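Local coordinates for septation protein imp2 (Schizosaccharomyces pombe, PDB 5C1F) that anchors the cytoskeleton to phospholipid membranes during fission yeast cell division, is required for normal septation and takes part in disassembly of the medial ring, at residues D98-A103 with K223-T228; I47-A52 with Q91-L96. All coordinates share one frame; numbering follows the deposited sequence.

Both contacts use helix 69-155 of the F-BAR domain, and each sets it antiparallel against a different long helix: helix 162-252 in contact 1, helix 18-59 in contact 2. Their centres lie about 14 Å apart, and helix 69-155 runs on from one to the other, Glu-101 N probably hydrogen-bonded to Leu-96 O. Contact 1 is partly buried and joined through carbon atoms, chiefly the methyls of valine, alanine and threonine, with no hydrogen bond between the segments. Contact 2 is more deeply buried and closer-packed, yet its main residues are glutamate and serine, whose polar ends turn to other partners, among them the second subunit, which both contacts touch.

Contact 1 (D98-A103 with K223-T228); sequences DDVENA and KSVMWT
Val-100 and Val-225 form the centre of this contact, where helix 98-103 and helix 223-228 run antiparallel at an angle of 144° with their axes 9.3 Å apart. Their CA atoms are the nearest CA pair across the segments, 5.8 Å apart. The packing is chiefly between apolar groups: CG1 of Val-100 meets CG1 of Val-225 at 3.7 Å, the two side chains set at a slant to each other. Both valines place CG1 anti to the backbone N (chi1 -175° and 178°), which sends one methyl of each to the meeting point and keeps the other for a further neighbour. The second methyl of Val-225, CG2, lies 4.1 Å from Ala-103 CB, one turn along the partner helix. On Val-100 it is CG2 that turns to Thr-228, reaching its CG2 at 4.2 Å, the two side chains lying alongside one another and pointing opposite ways. The same threonine methyl comes within 4.3 Å of Asp-99 CB at the border of the contact, so Asp-99 contributes its aliphatic carbon rather than its carboxylate.

No hydrogen bond joins the two segments. The hydroxyl of Thr-228 stays with its own helix, OG1 lying 3.0 Å from Ser-224 O, while its methyl serves the interface. Helix 98-103 is not regular here: a wider, pi-type turn spans 98-101, and the bond from Ala-103 N to Val-100 O is weak.

The contact belongs to the antiparallel helix bundle of the dimeric F-BAR domain. Helix 18-59 adds Tyr-41, touching both Val-100 and Met-226, and Leu-232 and Phe-221 of helix 162-252 extend the apolar contacts of Val-100 and Ala-103. Met-226 and Trp-227 pack on Leu-251 of the second subunit, placing helix 223-228 between helix 69-155 of its own chain and the dimer partner.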
ATOM      1  N   ASP A  98       3.451  14.369  -7.791  1.00 23.57           N
ATOM      2  CA  ASP A  98       3.576  15.807  -8.010  1.00 23.88           C
ATOM      3  C   ASP A  98       4.730  16.450  -7.243  1.00 21.55           C
ATOM      4  O   ASP A  98       5.469  17.260  -7.801  1.00 28.24           O
ATOM      5  CB  ASP A  98       2.267  16.509  -7.644  1.00 22.35           C
ATOM      6  CG  ASP A  98       1.106  16.052  -8.502  1.00 36.68           C
ATOM      7  OD1 ASP A  98       1.349  15.652  -9.660  1.00 35.21           O
ATOM      8  OD2 ASP A  98      -0.047  16.084  -8.019  1.00 34.84           O
ATOM      9  N   ASP A  99       4.889  16.094  -5.971  1.00 26.82           N
ATOM     10  CA  ASP A  99       5.877  16.758  -5.121  1.00 25.88           C
ATOM     11  C   ASP A  99       7.220  16.039  -5.070  1.00 25.63           C
ATOM     12  O   ASP A  99       8.234  16.639  -4.712  1.00 24.83           O
ATOM     13  CB  ASP A  99       5.338  16.917  -3.700  1.00 25.62           C
ATOM     14  CG  ASP A  99       4.101  17.787  -3.640  1.00 34.24           C
ATOM     15  OD1 ASP A  99       3.849  18.534  -4.609  1.00 37.19           O
ATOM     16  OD2 ASP A  99       3.385  17.725  -2.620  1.00 38.02           O
ATOM     17  N   VAL A 100       7.238  14.757  -5.415  1.00 28.30           N
ATOM     18  CA  VAL A 100       8.490  14.010  -5.374  1.00 27.62           C
ATOM     19  C   VAL A 100       8.988  13.701  -6.785  1.00 25.63           C
ATOM     20  O   VAL A 100       9.973  14.285  -7.231  1.00 29.65           O
ATOM     21  CB  VAL A 100       8.343  12.713  -4.557  1.00 23.97           C
ATOM     22  CG1 VAL A 100       9.683  12.013  -4.422  1.00 29.88           C
ATOM     23  CG2 VAL A 100       7.783  13.027  -3.181  1.00 28.22           C
ATOM     24  N   GLU A 101       8.304  12.802  -7.487  1.00 24.02           N
ATOM     25  CA  GLU A 101       8.688  12.440  -8.852  1.00 28.44           C
ATOM     26  C   GLU A 101       8.835  13.645  -9.779  1.00 28.78           C
ATOM     27  O   GLU A 101       9.882  13.834 -10.400  1.00 27.22           O
ATOM     28  CB  GLU A 101       7.672  11.472  -9.456  1.00 25.53           C
ATOM     29  CG  GLU A 101       7.864  11.241 -10.952  1.00 24.63           C
ATOM     30  CD  GLU A 101       6.730  10.444 -11.570  1.00 31.64           C
ATOM     31  OE1 GLU A 101       5.821  10.014 -10.827  1.00 30.68           O
ATOM     32  OE2 GLU A 101       6.745  10.247 -12.802  1.00 34.18           O
ATOM     33  N   ASN A 102       7.786  14.458  -9.872  1.00 27.57           N
ATOM     34  CA  ASN A 102       7.792  15.602 -10.780  1.00 30.30           C
ATOM     35  C   ASN A 102       8.793  16.681 -10.379  1.00 28.13           C
ATOM     36  O   ASN A 102       9.142  17.537 -11.189  1.00 33.57           O
ATOM     37  CB  ASN A 102       6.393  16.211 -10.882  1.00 34.47           C
ATOM     38  CG  ASN A 102       5.429  15.326 -11.650  1.00 50.66           C
ATOM     39  OD1 ASN A 102       5.845  14.440 -12.400  1.00 55.03           O
ATOM     40  ND2 ASN A 102       4.134  15.562 -11.467  1.00 55.45           N
ATOM     41  N   ALA A 103       9.250  16.641  -9.130  1.00 28.17           N
ATOM     42  CA  ALA A 103      10.265  17.581  -8.668  1.00 26.08           C
ATOM     43  C   ALA A 103      11.573  17.342  -9.414  1.00 27.25           C
ATOM     44  O   ALA A 103      12.276  18.287  -9.766  1.00 32.01           O
ATOM     45  CB  ALA A 103      10.472  17.461  -7.165  1.00 21.50           C
ATOM     46  N   LYS A 223      18.258  16.362  -1.052  1.00 24.03           N
ATOM     47  CA  LYS A 223      17.937  16.132   0.356  1.00 26.28           C
ATOM     48  C   LYS A 223      16.481  16.481   0.680  1.00 28.02           C
ATOM     49  O   LYS A 223      15.789  15.718   1.353  1.00 27.06           O
ATOM     50  CB  LYS A 223      18.872  16.940   1.260  1.00 25.79           C
ATOM     51  CG  LYS A 223      20.289  16.392   1.357  1.00 31.35           C
ATOM     52  CD  LYS A 223      21.143  17.252   2.283  1.00 34.21           C
ATOM     53  CE  LYS A 223      20.511  17.375   3.660  1.00 34.83           C
ATOM     54  NZ  LYS A 223      21.245  18.336   4.534  1.00 37.91           N
ATOM     55  N   SER A 224      16.023  17.634   0.199  1.00 25.95           N
ATOM     56  CA  SER A 224      14.672  18.106   0.499  1.00 24.55           C
ATOM     57  C   SER A 224      13.602  17.195  -0.099  1.00 23.29           C
ATOM     58  O   SER A 224      12.571  16.952   0.526  1.00 22.73           O
ATOM     59  CB  SER A 224      14.473  19.539  -0.009  1.00 26.08           C
ATOM     60  OG  SER A 224      14.515  19.591  -1.425  1.00 31.95           O
ATOM     61  N   VAL A 225      13.850  16.688  -1.305  1.00 19.57           N
ATOM     62  CA  VAL A 225      12.893  15.808  -1.968  1.00 28.82           C
ATOM     63  C   VAL A 225      12.781  14.473  -1.240  1.00 27.17           C
ATOM     64  O   VAL A 225      11.680  13.964  -1.033  1.00 29.03           O
ATOM     65  CB  VAL A 225      13.272  15.553  -3.440  1.00 31.04           C
ATOM     66  CG1 VAL A 225      12.289  14.588  -4.078  1.00 34.09           C
ATOM     67  CG2 VAL A 225      13.287  16.858  -4.205  1.00 35.71           C
ATOM     68  N   MET A 226      13.922  13.909  -0.850  1.00 24.36           N
ATOM     69  CA  MET A 226      13.919  12.692  -0.048  1.00 28.02           C
ATOM     70  C   MET A 226      13.261  12.961   1.298  1.00 22.28           C
ATOM     71  O   MET A 226      12.565  12.105   1.839  1.00 24.92           O
ATOM     72  CB  MET A 226      15.338  12.155   0.146  1.00 18.35           C
ATOM     73  CG  MET A 226      15.873  11.404  -1.062  1.00 20.16           C
ATOM     74  SD  MET A 226      17.431  10.541  -0.748  1.00 24.16           S
ATOM     75  CE  MET A 226      18.524  11.909  -0.357  1.00 19.58           C
ATOM     76  N   TRP A 227      13.477  14.159   1.829  1.00 21.39           N
ATOM     77  CA  TRP A 227      12.832  14.557   3.070  1.00 25.48           C
ATOM     78  C   TRP A 227      11.320  14.596   2.873  1.00 26.57           C
ATOM     79  O   TRP A 227      10.569  14.051   3.681  1.00 23.90           O
ATOM     80  CB  TRP A 227      13.349  15.914   3.543  1.00 23.07           C
ATOM     81  CG  TRP A 227      12.858  16.302   4.904  1.00 27.23           C
ATOM     82  CD1 TRP A 227      11.677  16.913   5.205  1.00 24.68           C
ATOM     83  CD2 TRP A 227      13.540  16.107   6.151  1.00 31.21           C
ATOM     84  NE1 TRP A 227      11.579  17.111   6.561  1.00 30.59           N
ATOM     85  CE2 TRP A 227      12.709  16.626   7.166  1.00 27.71           C
ATOM     86  CE3 TRP A 227      14.770  15.545   6.508  1.00 22.66           C
ATOM     87  CZ2 TRP A 227      13.069  16.599   8.512  1.00 24.14           C
ATOM     88  CZ3 TRP A 227      15.125  15.520   7.847  1.00 23.80           C
ATOM     89  CH2 TRP A 227      14.278  16.044   8.831  1.00 30.63           C
ATOM     90  N   THR A 228      10.885  15.231   1.788  1.00 24.35           N
ATOM     91  CA  THR A 228       9.466  15.316   1.456  1.00 23.61           C
ATOM     92  C   THR A 228       8.855  13.921   1.336  1.00 22.36           C
ATOM     93  O   THR A 228       7.743  13.679   1.812  1.00 21.32           O
ATOM     94  CB  THR A 228       9.239  16.106   0.145  1.00 24.37           C
ATOM     95  OG1 THR A 228       9.602  17.477   0.350  1.00 26.99           O
ATOM     96  CG2 THR A 228       7.779  16.046  -0.291  1.00 18.62           C
TER

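Contact 2 (I47-A52 with Q91-L96); sequences IEEDYA and QISQLL
Glu-48 and Ser-93 meet through their aliphatic carbons. With CG anti to the backbone N (chi1 -167°) and a bend at chi2 (74°), the glutamate sets both CB and CG against Ser-93 CB, each 3.7 Å from it, while its carboxylate folds aside. CD1 of Leu-96 comes to within 3.9 Å of Glu-48 CB, and on the carboxylate side OE2 passes 4.1 Å from CG2 of Ile-92. That carboxylate is held by partners beyond the segments: OE2 accepts from His-89, whereas OE1 forms a salt bridge with Arg-44 and a hydrogen bond with Tyr-51 OH of the second subunit.

Ser-93 directs its CB toward the opposing backbone, 3.5 Å from Glu-49 N. Its OG is hydrogen-bonded to Leu-90 O, and lies 3.8 Å from Glu-49 CB; the extended Glu-49 chain then leads its carboxylate past the serine to Gln-97.

The small serine is consistent with the axis approach of 8.2 Å, nearly antiparallel at 162°. Antiparallel pairing of long helices builds the elongated F-BAR dimer; here it joins helices 18-59 and 69-155 beside the dimer interface.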
ATOM      1  N   ILE A  47       3.272   2.273  -7.460  1.00 22.93           N
ATOM      2  CA  ILE A  47       3.038   1.233  -6.466  1.00 30.40           C
ATOM      3  C   ILE A  47       1.987   1.703  -5.466  1.00 19.20           C
ATOM      4  O   ILE A  47       1.054   0.970  -5.140  1.00 21.94           O
ATOM      5  CB  ILE A  47       4.336   0.851  -5.720  1.00 31.90           C
ATOM      6  CG1 ILE A  47       5.307   0.147  -6.669  1.00 28.71           C
ATOM      7  CG2 ILE A  47       4.030  -0.041  -4.523  1.00 19.62           C
ATOM      8  CD1 ILE A  47       6.652  -0.172  -6.048  1.00 30.64           C
ATOM      9  N   GLU A  48       2.134   2.939  -5.002  1.00 18.65           N
ATOM     10  CA  GLU A  48       1.198   3.503  -4.037  1.00 20.49           C
ATOM     11  C   GLU A  48      -0.194   3.672  -4.636  1.00 22.25           C
ATOM     12  O   GLU A  48      -1.202   3.421  -3.975  1.00 25.57           O
ATOM     13  CB  GLU A  48       1.707   4.849  -3.522  1.00 17.70           C
ATOM     14  CG  GLU A  48       0.964   5.357  -2.292  1.00 26.05           C
ATOM     15  CD  GLU A  48       1.335   4.592  -1.030  1.00 22.72           C
ATOM     16  OE1 GLU A  48       2.240   3.734  -1.098  1.00 19.85           O
ATOM     17  OE2 GLU A  48       0.729   4.853   0.033  1.00 18.83           O
ATOM     18  N   GLU A  49      -0.244   4.095  -5.894  1.00 24.46           N
ATOM     19  CA  GLU A  49      -1.512   4.321  -6.576  1.00 29.15           C
ATOM     20  C   GLU A  49      -2.290   3.019  -6.736  1.00 19.88           C
ATOM     21  O   GLU A  49      -3.475   2.952  -6.415  1.00 30.19           O
ATOM     22  CB  GLU A  49      -1.278   4.968  -7.943  1.00 24.14           C
ATOM     23  CG  GLU A  49      -2.557   5.346  -8.680  1.00 29.88           C
ATOM     24  CD  GLU A  49      -2.285   6.008 -10.023  1.00 37.35           C
ATOM     25  OE1 GLU A  49      -1.101   6.211 -10.362  1.00 43.44           O
ATOM     26  OE2 GLU A  49      -3.256   6.328 -10.740  1.00 40.78           O
ATOM     27  N   ASP A  50      -1.610   1.993  -7.239  1.00 20.34           N
ATOM     28  CA  ASP A  50      -2.202   0.670  -7.415  1.00 20.86           C
ATOM     29  C   ASP A  50      -2.751   0.129  -6.097  1.00 28.00           C
ATOM     30  O   ASP A  50      -3.845  -0.432  -6.045  1.00 25.71           O
ATOM     31  CB  ASP A  50      -1.169  -0.299  -7.994  1.00 27.35           C
ATOM     32  CG  ASP A  50      -1.721  -1.700  -8.186  1.00 41.81           C
ATOM     33  OD1 ASP A  50      -2.866  -1.831  -8.669  1.00 46.23           O
ATOM     34  OD2 ASP A  50      -1.009  -2.674  -7.857  1.00 49.31           O
ATOM     35  N   TYR A  51      -1.960   0.299  -5.040  1.00 19.26           N
ATOM     36  CA  TYR A  51      -2.339  -0.051  -3.678  1.00 18.56           C
ATOM     37  C   TYR A  51      -3.637   0.661  -3.284  1.00 23.34           C
ATOM     38  O   TYR A  51      -4.593   0.034  -2.823  1.00 20.12           O
ATOM     39  CB  TYR A  51      -1.189   0.320  -2.735  1.00 22.21           C
ATOM     40  CG  TYR A  51      -1.297  -0.135  -1.294  1.00 20.60           C
ATOM     41  CD1 TYR A  51      -1.502  -1.470  -0.968  1.00 23.71           C
ATOM     42  CD2 TYR A  51      -1.124   0.770  -0.256  1.00 21.32           C
ATOM     43  CE1 TYR A  51      -1.572  -1.879   0.361  1.00 21.92           C
ATOM     44  CE2 TYR A  51      -1.189   0.372   1.068  1.00 21.34           C
ATOM     45  CZ  TYR A  51      -1.413  -0.950   1.374  1.00 23.51           C
ATOM     46  OH  TYR A  51      -1.478  -1.336   2.697  1.00 21.91           O
ATOM     47  N   ALA A  52      -3.666   1.972  -3.495  1.00 19.82           N
ATOM     48  CA  ALA A  52      -4.848   2.775  -3.218  1.00 21.67           C
ATOM     49  C   ALA A  52      -6.064   2.317  -4.026  1.00 20.29           C
ATOM     50  O   ALA A  52      -7.157   2.171  -3.480  1.00 20.54           O
ATOM     51  CB  ALA A  52      -4.558   4.233  -3.495  1.00 18.21           C
ATOM     52  N   GLN A  91      -4.446   9.980  -2.274  1.00 18.88           N
ATOM     53  CA  GLN A  91      -3.927  11.335  -2.125  1.00 24.47           C
ATOM     54  C   GLN A  91      -2.400  11.318  -1.983  1.00 23.85           C
ATOM     55  O   GLN A  91      -1.704  12.142  -2.571  1.00 24.76           O
ATOM     56  CB  GLN A  91      -4.578  12.022  -0.917  1.00 19.47           C
ATOM     57  CG  GLN A  91      -3.972  13.368  -0.519  1.00 32.66           C
ATOM     58  CD  GLN A  91      -4.345  14.498  -1.463  1.00 41.09           C
ATOM     59  OE1 GLN A  91      -3.967  14.498  -2.635  1.00 44.72           O
ATOM     60  NE2 GLN A  91      -5.086  15.476  -0.951  1.00 44.99           N
ATOM     61  N   ILE A  92      -1.886  10.362  -1.215  1.00 24.89           N
ATOM     62  CA  ILE A  92      -0.446  10.237  -1.014  1.00 24.50           C
ATOM     63  C   ILE A  92       0.268   9.900  -2.323  1.00 23.10           C
ATOM     64  O   ILE A  92       1.319  10.469  -2.627  1.00 21.06           O
ATOM     65  CB  ILE A  92      -0.115   9.165   0.049  1.00 22.72           C
ATOM     66  CG1 ILE A  92      -0.645   9.596   1.417  1.00 23.89           C
ATOM     67  CG2 ILE A  92       1.391   8.941   0.138  1.00 21.01           C
ATOM     68  CD1 ILE A  92      -0.012  10.872   1.939  1.00 17.75           C
ATOM     69  N   SER A  93      -0.307   8.990  -3.104  1.00 19.05           N
ATOM     70  CA  SER A  93       0.293   8.613  -4.380  1.00 18.32           C
ATOM     71  C   SER A  93       0.319   9.802  -5.335  1.00 24.43           C
ATOM     72  O   SER A  93       1.259   9.957  -6.115  1.00 22.92           O
ATOM     73  CB  SER A  93      -0.459   7.440  -5.014  1.00 22.36           C
ATOM     74  OG  SER A  93      -1.724   7.839  -5.508  1.00 22.33           O
ATOM     75  N   GLN A  94      -0.706  10.648  -5.261  1.00 25.40           N
ATOM     76  CA  GLN A  94      -0.763  11.845  -6.097  1.00 31.58           C
ATOM     77  C   GLN A  94       0.318  12.846  -5.694  1.00 23.26           C
ATOM     78  O   GLN A  94       0.916  13.498  -6.544  1.00 25.85           O
ATOM     79  CB  GLN A  94      -2.146  12.497  -6.022  1.00 20.88           C
ATOM     80  CG  GLN A  94      -3.246  11.681  -6.690  1.00 37.41           C
ATOM     81  CD  GLN A  94      -4.644  12.179  -6.348  1.00 38.66           C
ATOM     82  OE1 GLN A  94      -4.818  13.034  -5.477  1.00 37.90           O
ATOM     83  NE2 GLN A  94      -5.647  11.641  -7.030  1.00 36.61           N
ATOM     84  N   LEU A  95       0.563  12.967  -4.395  1.00 20.04           N
ATOM     85  CA  LEU A  95       1.617  13.849  -3.906  1.00 21.98           C
ATOM     86  C   LEU A  95       3.002  13.266  -4.198  1.00 27.76           C
ATOM     87  O   LEU A  95       3.953  14.007  -4.462  1.00 27.25           O
ATOM     88  CB  LEU A  95       1.448  14.109  -2.407  1.00 26.87           C
ATOM     89  CG  LEU A  95       0.176  14.874  -2.008  1.00 29.33           C
ATOM     90  CD1 LEU A  95      -0.011  14.885  -0.495  1.00 27.49           C
ATOM     91  CD2 LEU A  95       0.202  16.293  -2.557  1.00 20.97           C
ATOM     92  N   LEU A  96       3.116  11.940  -4.158  1.00 25.51           N
ATOM     93  CA  LEU A  96       4.372  11.284  -4.509  1.00 18.62           C
ATOM     94  C   LEU A  96       4.734  11.587  -5.959  1.00 37.69           C
ATOM     95  O   LEU A  96       5.910  11.718  -6.304  1.00 29.06           O
ATOM     96  CB  LEU A  96       4.284   9.772  -4.293  1.00 18.25           C
ATOM     97  CG  LEU A  96       4.383   9.253  -2.856  1.00 22.24           C
ATOM     98  CD1 LEU A  96       4.222   7.739  -2.814  1.00 19.96           C
ATOM     99  CD2 LEU A  96       5.698   9.670  -2.213  1.00 17.79           C
TER